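Local coordinates for protein UDP-glucose 4-epimerase (Brucella ovis, PDB 4WOK) that probably interconverts UDP-glucose and UDP-galactose by inverting the configuration at C4 of the sugar, with a bound NAD as the hydride carrier, at residues Phe124-Ala129 against Ala175-Asn180; Ile230-His235 against Leu299-Ala304. The protein carries 2 engineered substitutions. One frame throughout, in Å; residues are numbered along the deposited sequence.

Contact 1 (124-129 with 175-180) closes first along the chain, and contact 2 (230-235 with 299-304) follows, their centres about 11 Å apart. Contact 1 joins strands 121-125 and 172-177 of the seven-stranded parallel Rossmann sheet where they end at the nicotinamide. Contact 2 ties strand 230-235, the middle strand of a three-stranded mixed sheet, to the loop before helix 304-310. Asn180 couples the two: its O accepts from Ile234 N and its ND2 donates to Asp232 O, while Phe179 packs on Asp232. The chain thus runs from the cofactor-binding sheet directly into a smaller sheet that, as in related epimerases, probably belongs to the substrate-binding part.

Contact 1 (Phe124-Ala129 against Ala175-Asn180); sequences FSSSCA and ALRYFN. With NAD (nicotinamide-adenine-dinucleotide), chain B.
Cys128 lies over one face of the Phe179 ring: its CB stands 3.3 Å from the ring centroid, 8° off the normal, a close CH-pi contact. SG follows over the same ring, 4.2 Å from the centroid, as a sulfur-aromatic contact; chi1 of -75° sets it anti to the carbonyl carbon of Cys128 and swings it back against the backbone of Arg177 and Tyr178. The Tyr178 ring has Ser126 O over one face and Ser125 OG in plane at its edge, where OG and Tyr178 OH share a 2.7 Å hydrogen bond. His243 also bonds that OG. At the Phe124 ring, Ala175 CB comes to the edge.

These groups sit on and just beyond the parallel pair of strands 121-125 and 172-177 in the Rossmann sheet. Leu176 N gives a straight bond to Phe124 O, and Leu176 O takes the amide of Ser126 at 2.7 Å. Farther on the chains stay joined by Cys128 N to Tyr178 O, with the donor 57° out of the carbonyl plane. Ser127 OG accepts from Ala129 N in an ST turn at the C-terminal end of 124-129, and a water bridges that OG to Phe179 O.

The Tyr178 ring meets the nicotinamide obliquely, CE2 3.4 Å from NAD C5N, and Tyr178 OH lies 3.1 Å from NAD O4D. Ser126 O is 3.1 Å from NAD C6N and Phe179 O 3.2 Å from NAD C4N, so two carbonyl oxygens line the nicotinamide and would probably suit its oxidised, positive form. Glu159 of helix 150-169 holds Ser126 OG and forms a salt bridge with Arg177.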
loop_
_atom_site.group_PDB
_atom_site.type_symbol
_atom_site.label_atom_id
_atom_site.label_comp_id
_atom_site.label_asym_id
_atom_site.label_seq_id
_atom_site.Cartn_x
_atom_site.Cartn_y
_atom_site.Cartn_z
ATOM N N PHE A 124 -2.424 -7.713 -7.043
ATOM C CA PHE A 124 -1.886 -7.971 -5.704
ATOM C C PHE A 124 -1.091 -6.783 -5.182
ATOM O O PHE A 124 -0.133 -6.344 -5.815
ATOM C CB PHE A 124 -0.989 -9.207 -5.711
ATOM C CG PHE A 124 -0.371 -9.501 -4.365
ATOM C CD1 PHE A 124 -1.170 -9.841 -3.281
ATOM C CD2 PHE A 124 0.997 -9.403 -4.175
ATOM C CE1 PHE A 124 -0.598 -10.096 -2.014
ATOM C CE2 PHE A 124 1.580 -9.652 -2.915
ATOM C CZ PHE A 124 0.777 -10.003 -1.840
ATOM N N SER A 125 -1.486 -6.256 -4.027
ATOM C CA SER A 125 -0.759 -5.140 -3.439
ATOM C C SER A 125 0.414 -5.705 -2.658
ATOM O O SER A 125 0.246 -6.286 -1.594
ATOM C CB SER A 125 -1.670 -4.290 -2.537
ATOM O OG SER A 125 -1.556 -2.901 -2.863
ATOM N N SER A 126 1.607 -5.549 -3.212
ATOM C CA SER A 126 2.806 -6.098 -2.612
ATOM C C SER A 126 3.571 -4.978 -1.929
ATOM O O SER A 126 2.989 -3.951 -1.599
ATOM C CB SER A 126 3.662 -6.793 -3.673
ATOM O OG SER A 126 4.705 -7.545 -3.076
ATOM N N SER A 127 4.873 -5.158 -1.741
ATOM C CA SER A 127 5.688 -4.179 -1.018
ATOM C C SER A 127 7.109 -4.195 -1.518
ATOM O O SER A 127 7.614 -5.242 -1.904
ATOM C CB SER A 127 5.682 -4.471 0.488
ATOM O OG SER A 127 6.600 -3.615 1.157
ATOM N N CYS A 128 7.760 -3.039 -1.499
ATOM C CA CYS A 128 9.177 -2.979 -1.828
ATOM C C CYS A 128 10.021 -3.535 -0.684
ATOM O O CYS A 128 11.240 -3.648 -0.801
ATOM C CB CYS A 128 9.600 -1.549 -2.154
ATOM S SG CYS A 128 9.059 -0.970 -3.773
ATOM N N ALA A 129 9.368 -3.892 0.422
ATOM C CA ALA A 129 10.055 -4.596 1.502
ATOM C C ALA A 129 10.565 -5.966 1.040
ATOM O O ALA A 129 11.433 -6.559 1.682
ATOM C CB ALA A 129 9.138 -4.752 2.711
ATOM N N ALA A 175 1.454 -7.797 -9.808
ATOM C CA ALA A 175 1.892 -7.521 -8.449
ATOM C C ALA A 175 2.435 -6.106 -8.433
ATOM O O ALA A 175 3.233 -5.737 -9.293
ATOM C CB ALA A 175 2.948 -8.529 -7.991
ATOM N N LEU A 176 1.989 -5.306 -7.469
ATOM C CA LEU A 176 2.395 -3.909 -7.402
ATOM C C LEU A 176 3.191 -3.655 -6.130
ATOM O O LEU A 176 2.684 -3.841 -5.022
ATOM C CB LEU A 176 1.173 -2.990 -7.470
ATOM C CG LEU A 176 0.336 -3.083 -8.752
ATOM C CD1 LEU A 176 -0.939 -2.257 -8.619
ATOM C CD2 LEU A 176 1.131 -2.643 -9.990
ATOM N N ARG A 177 4.441 -3.231 -6.306
ATOM C CA ARG A 177 5.366 -3.033 -5.199
ATOM C C ARG A 177 5.571 -1.542 -4.929
ATOM O O ARG A 177 5.834 -0.766 -5.849
ATOM C CB ARG A 177 6.722 -3.696 -5.498
ATOM C CG ARG A 177 6.655 -5.174 -5.869
ATOM C CD ARG A 177 8.037 -5.697 -6.276
ATOM N NE ARG A 177 8.017 -7.102 -6.677
ATOM C CZ ARG A 177 8.837 -7.623 -7.592
ATOM N NH1 ARG A 177 9.736 -6.855 -8.197
ATOM N NH2 ARG A 177 8.765 -8.910 -7.901
ATOM N N TYR A 178 5.448 -1.140 -3.669
ATOM C CA TYR A 178 5.714 0.249 -3.303
ATOM C C TYR A 178 6.123 0.309 -1.846
ATOM O O TYR A 178 5.967 -0.673 -1.111
ATOM C CB TYR A 178 4.492 1.135 -3.570
ATOM C CG TYR A 178 3.189 0.580 -3.013
ATOM C CD1 TYR A 178 2.454 -0.379 -3.716
ATOM C CD2 TYR A 178 2.689 1.033 -1.802
ATOM C CE1 TYR A 178 1.274 -0.882 -3.210
ATOM C CE2 TYR A 178 1.504 0.551 -1.292
ATOM C CZ TYR A 178 0.802 -0.412 -1.996
ATOM O OH TYR A 178 -0.378 -0.903 -1.480
ATOM N N PHE A 179 6.653 1.458 -1.428
ATOM C CA PHE A 179 7.158 1.599 -0.063
ATOM C C PHE A 179 6.130 2.154 0.930
ATOM O O PHE A 179 5.652 1.427 1.806
ATOM C CB PHE A 179 8.406 2.492 -0.054
ATOM C CG PHE A 179 9.687 1.750 -0.340
ATOM C CD1 PHE A 179 10.196 0.838 0.581
ATOM C CD2 PHE A 179 10.381 1.960 -1.524
ATOM C CE1 PHE A 179 11.377 0.155 0.328
ATOM C CE2 PHE A 179 11.562 1.287 -1.784
ATOM C CZ PHE A 179 12.062 0.380 -0.854
ATOM N N ASN A 180 5.819 3.443 0.815
ATOM C CA ASN A 180 4.962 4.107 1.789
ATOM C C ASN A 180 3.789 4.831 1.169
ATOM O O ASN A 180 3.964 5.842 0.487
ATOM C CB ASN A 180 5.759 5.123 2.619
ATOM C CG ASN A 180 6.870 4.481 3.422
ATOM O OD1 ASN A 180 6.615 3.716 4.351
ATOM N ND2 ASN A 180 8.112 4.814 3.087
HETATM P PA NAD B . -5.251 -1.145 6.031
HETATM O O1A NAD B . -5.060 -2.055 7.230
HETATM O O2A NAD B . -5.908 0.202 6.094
HETATM O O5B NAD B . -6.286 -2.050 4.976
HETATM C C5B NAD B . -6.184 -3.435 5.226
HETATM C C4B NAD B . -7.621 -3.973 4.997
HETATM O O4B NAD B . -7.611 -5.405 4.930
HETATM C C3B NAD B . -8.376 -3.544 6.261
HETATM O O3B NAD B . -9.597 -2.981 5.851
HETATM C C2B NAD B . -8.572 -4.888 7.006
HETATM O O2B NAD B . -9.743 -4.885 7.722
HETATM C C1B NAD B . -8.655 -5.890 5.797
HETATM N N9A NAD B . -8.206 -7.247 6.165
HETATM C C8A NAD B . -7.021 -7.642 6.824
HETATM N N7A NAD B . -6.929 -8.969 6.963
HETATM C C5A NAD B . -8.105 -9.454 6.375
HETATM C C6A NAD B . -8.602 -10.766 6.212
HETATM N N6A NAD B . -7.892 -11.844 6.687
HETATM N N1A NAD B . -9.787 -10.961 5.586
HETATM C C2A NAD B . -10.464 -9.853 5.141
HETATM N N3A NAD B . -10.114 -8.538 5.237
HETATM C C4A NAD B . -8.906 -8.394 5.864
HETATM O O3 NAD B . -3.774 -1.252 5.405
HETATM P PN NAD B . -3.488 -0.412 4.054
HETATM O O1N NAD B . -4.645 0.103 3.247
HETATM O O2N NAD B . -2.247 0.345 4.374
HETATM O O5D NAD B . -2.650 -1.470 2.975
HETATM C C5D NAD B . -3.392 -2.519 2.592
HETATM C C4D NAD B . -2.544 -3.261 1.559
HETATM O O4D NAD B . -1.471 -2.354 1.075
HETATM C C3D NAD B . -1.815 -4.434 2.245
HETATM O O3D NAD B . -1.687 -5.418 1.268
HETATM C C2D NAD B . -0.457 -3.800 2.563
HETATM O O2D NAD B . 0.588 -4.687 2.633
HETATM C C1D NAD B . -0.273 -3.041 1.228
HETATM N N1N NAD B . 0.876 -2.017 1.406
HETATM C C2N NAD B . 0.612 -0.886 2.174
HETATM C C3N NAD B . 1.653 0.064 2.348
HETATM C C7N NAD B . 1.383 1.290 3.179
HETATM O O7N NAD B . 2.256 2.151 3.321
HETATM N N7N NAD B . 0.143 1.427 3.771
HETATM C C4N NAD B . 2.898 -0.168 1.760
HETATM C C5N NAD B . 3.128 -1.315 1.000
HETATM C C6N NAD B . 2.098 -2.250 0.827
HETATM O O HOH W 1 5.762 -1.484 2.784
#

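Contact 2 (Ile230-His235 against Leu299-Ala304)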
loop_
_atom_site.group_PDB
_atom_site.type_symbol
_atom_site.label_atom_id
_atom_site.label_comp_id
_atom_site.label_asym_id
_atom_site.label_seq_id
_atom_site.Cartn_x
_atom_site.Cartn_y
_atom_site.Cartn_z
ATOM N N ILE A 230 16.345 8.920 4.135
ATOM C CA ILE A 230 15.514 9.174 2.978
ATOM C C ILE A 230 14.690 7.925 2.660
ATOM O O ILE A 230 15.219 6.815 2.623
ATOM C CB ILE A 230 16.374 9.572 1.761
ATOM C CG1 ILE A 230 17.077 10.909 2.024
ATOM C CG2 ILE A 230 15.531 9.637 0.503
ATOM C CD1 ILE A 230 18.009 11.334 0.910
ATOM N N ARG A 231 13.391 8.108 2.468
ATOM C CA ARG A 231 12.506 6.978 2.154
ATOM C C ARG A 231 11.562 7.378 1.029
ATOM O O ARG A 231 11.614 8.513 0.538
ATOM C CB ARG A 231 11.736 6.534 3.401
ATOM C CG ARG A 231 12.623 6.040 4.550
ATOM C CD ARG A 231 13.188 4.660 4.245
ATOM N NE ARG A 231 14.007 4.106 5.325
ATOM C CZ ARG A 231 15.334 4.191 5.376
ATOM N NH1 ARG A 231 15.993 4.828 4.418
ATOM N NH2 ARG A 231 16.003 3.646 6.386
ATOM N N ASP A 232 10.683 6.459 0.641
ATOM C CA ASP A 232 9.929 6.585 -0.602
ATOM C C ASP A 232 8.444 6.728 -0.320
ATOM O O ASP A 232 7.839 5.835 0.279
ATOM C CB ASP A 232 10.190 5.362 -1.474
ATOM C CG ASP A 232 9.771 5.561 -2.908
ATOM O OD1 ASP A 232 9.170 6.605 -3.234
ATOM O OD2 ASP A 232 10.054 4.658 -3.715
ATOM N N TYR A 233 7.855 7.838 -0.745
ATOM C CA TYR A 233 6.446 8.091 -0.448
ATOM C C TYR A 233 5.612 8.269 -1.707
ATOM O O TYR A 233 5.983 9.012 -2.607
ATOM C CB TYR A 233 6.308 9.324 0.450
ATOM C CG TYR A 233 7.093 9.177 1.736
ATOM C CD1 TYR A 233 8.430 9.553 1.801
ATOM C CD2 TYR A 233 6.510 8.627 2.869
ATOM C CE1 TYR A 233 9.160 9.400 2.966
ATOM C CE2 TYR A 233 7.233 8.467 4.038
ATOM C CZ TYR A 233 8.557 8.855 4.078
ATOM O OH TYR A 233 9.285 8.691 5.236
ATOM N N ILE A 234 4.477 7.587 -1.762
ATOM C CA ILE A 234 3.582 7.722 -2.902
ATOM C C ILE A 234 2.163 8.007 -2.415
ATOM O O ILE A 234 1.677 7.389 -1.464
ATOM C CB ILE A 234 3.614 6.458 -3.810
ATOM C CG1 ILE A 234 2.593 6.575 -4.946
ATOM C CG2 ILE A 234 3.367 5.183 -3.010
ATOM C CD1 ILE A 234 2.797 5.542 -6.055
ATOM N N HIS A 235 1.510 8.963 -3.064
ATOM C CA HIS A 235 0.161 9.359 -2.700
ATOM C C HIS A 235 -0.833 8.228 -2.942
ATOM O O HIS A 235 -0.794 7.562 -3.981
ATOM C CB HIS A 235 -0.248 10.601 -3.490
ATOM C CG HIS A 235 -1.430 11.316 -2.916
ATOM N ND1 HIS A 235 -2.710 10.816 -2.995
ATOM C CD2 HIS A 235 -1.521 12.488 -2.242
ATOM C CE1 HIS A 235 -3.544 11.656 -2.406
ATOM N NE2 HIS A 235 -2.848 12.679 -1.941
ATOM N N LEU A 299 16.185 4.738 0.642
ATOM C CA LEU A 299 15.465 3.680 -0.057
ATOM C C LEU A 299 14.365 4.295 -0.909
ATOM O O LEU A 299 13.502 5.007 -0.397
ATOM C CB LEU A 299 14.861 2.681 0.931
ATOM C CG LEU A 299 15.782 1.869 1.840
ATOM C CD1 LEU A 299 14.953 1.106 2.869
ATOM C CD2 LEU A 299 16.637 0.916 1.024
ATOM N N TYR A 300 14.397 4.031 -2.207
ATOM C CA TYR A 300 13.317 4.451 -3.084
ATOM C C TYR A 300 13.355 3.630 -4.367
ATOM O O TYR A 300 14.398 3.103 -4.759
ATOM C CB TYR A 300 13.387 5.954 -3.384
ATOM C CG TYR A 300 14.721 6.436 -3.906
ATOM C CD1 TYR A 300 15.767 6.723 -3.037
ATOM C CD2 TYR A 300 14.930 6.619 -5.269
ATOM C CE1 TYR A 300 16.989 7.163 -3.510
ATOM C CE2 TYR A 300 16.150 7.061 -5.752
ATOM C CZ TYR A 300 17.174 7.334 -4.867
ATOM O OH TYR A 300 18.385 7.777 -5.341
ATOM N N ALA A 301 12.198 3.523 -5.009
ATOM C CA ALA A 301 12.003 2.597 -6.113
ATOM C C ALA A 301 12.161 3.252 -7.479
ATOM O O ALA A 301 11.891 4.439 -7.647
ATOM C CB ALA A 301 10.627 1.957 -6.004
ATOM N N ASP A 302 12.584 2.451 -8.452
ATOM C CA ASP A 302 12.655 2.860 -9.847
ATOM C C ASP A 302 11.298 2.627 -10.518
ATOM O O ASP A 302 10.854 1.486 -10.641
ATOM C CB ASP A 302 13.756 2.075 -10.566
ATOM C CG ASP A 302 14.074 2.625 -11.942
ATOM O OD1 ASP A 302 13.323 3.491 -12.440
ATOM O OD2 ASP A 302 15.084 2.179 -12.528
ATOM N N PRO A 303 10.632 3.709 -10.951
ATOM C CA PRO A 303 9.272 3.625 -11.492
ATOM C C PRO A 303 9.195 3.458 -13.014
ATOM O O PRO A 303 8.098 3.562 -13.571
ATOM C CB PRO A 303 8.675 4.967 -11.087
ATOM C CG PRO A 303 9.842 5.909 -11.218
ATOM C CD PRO A 303 11.080 5.110 -10.835
ATOM N N ALA A 304 10.327 3.213 -13.667
ATOM C CA ALA A 304 10.371 3.198 -15.131
ATOM C C ALA A 304 9.556 2.059 -15.744
ATOM O O ALA A 304 8.873 2.265 -16.740
ATOM C CB ALA A 304 11.812 3.123 -15.613
HETATM O O HOH W 2 11.189 3.873 1.530
HETATM O O HOH W 3 9.912 5.890 -6.165
#
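Asp232 reaches across to the loop with its carboxylate: OD2 accepts from Ala301 N at 2.7 Å, the amide coming from above the carboxylate plane. The same oxygen accepts a hydrogen bond from a water that also donates to Ala301 O, so one carboxylate oxygen serves both polar ends of Ala301. With CG anti to the backbone N (chi1 -164°), the side chain of Asp232 crosses that of Tyr300 at about a right angle, OD2 passing 3.6 Å from Tyr300 CB.

Two residues back, Leu299 N donates to Ile230 O at 3.0 Å. Arg231 NH1 meets that oxygen at 2.8 Å from the opposite face of the carbonyl plane. The Arg231 chain bends at chi2 (-74°) to lie beside Leu299, whose CD1 sits 3.9 Å above the centre of the guanidinium plane. A second water links Asp232 N to Leu299 O.

Residues 299-301, with no regular strand of their own, run beside 230-232 at the start of strand 230-235, the middle strand of a three-stranded mixed sheet, their directions 29° apart.

Farther out, Arg231 NH2 is anchored on Pro296 O, and Tyr300 bonds through its backbone to Ile139. An Asx turn, Ala304 N to Asp302 OD1, leads the loop into helix 304-310. At the far end of the strand, His235 is the N-cap of helix 236-251, its ND1 accepting from Thr237 N while NE2 pairs with Thr325.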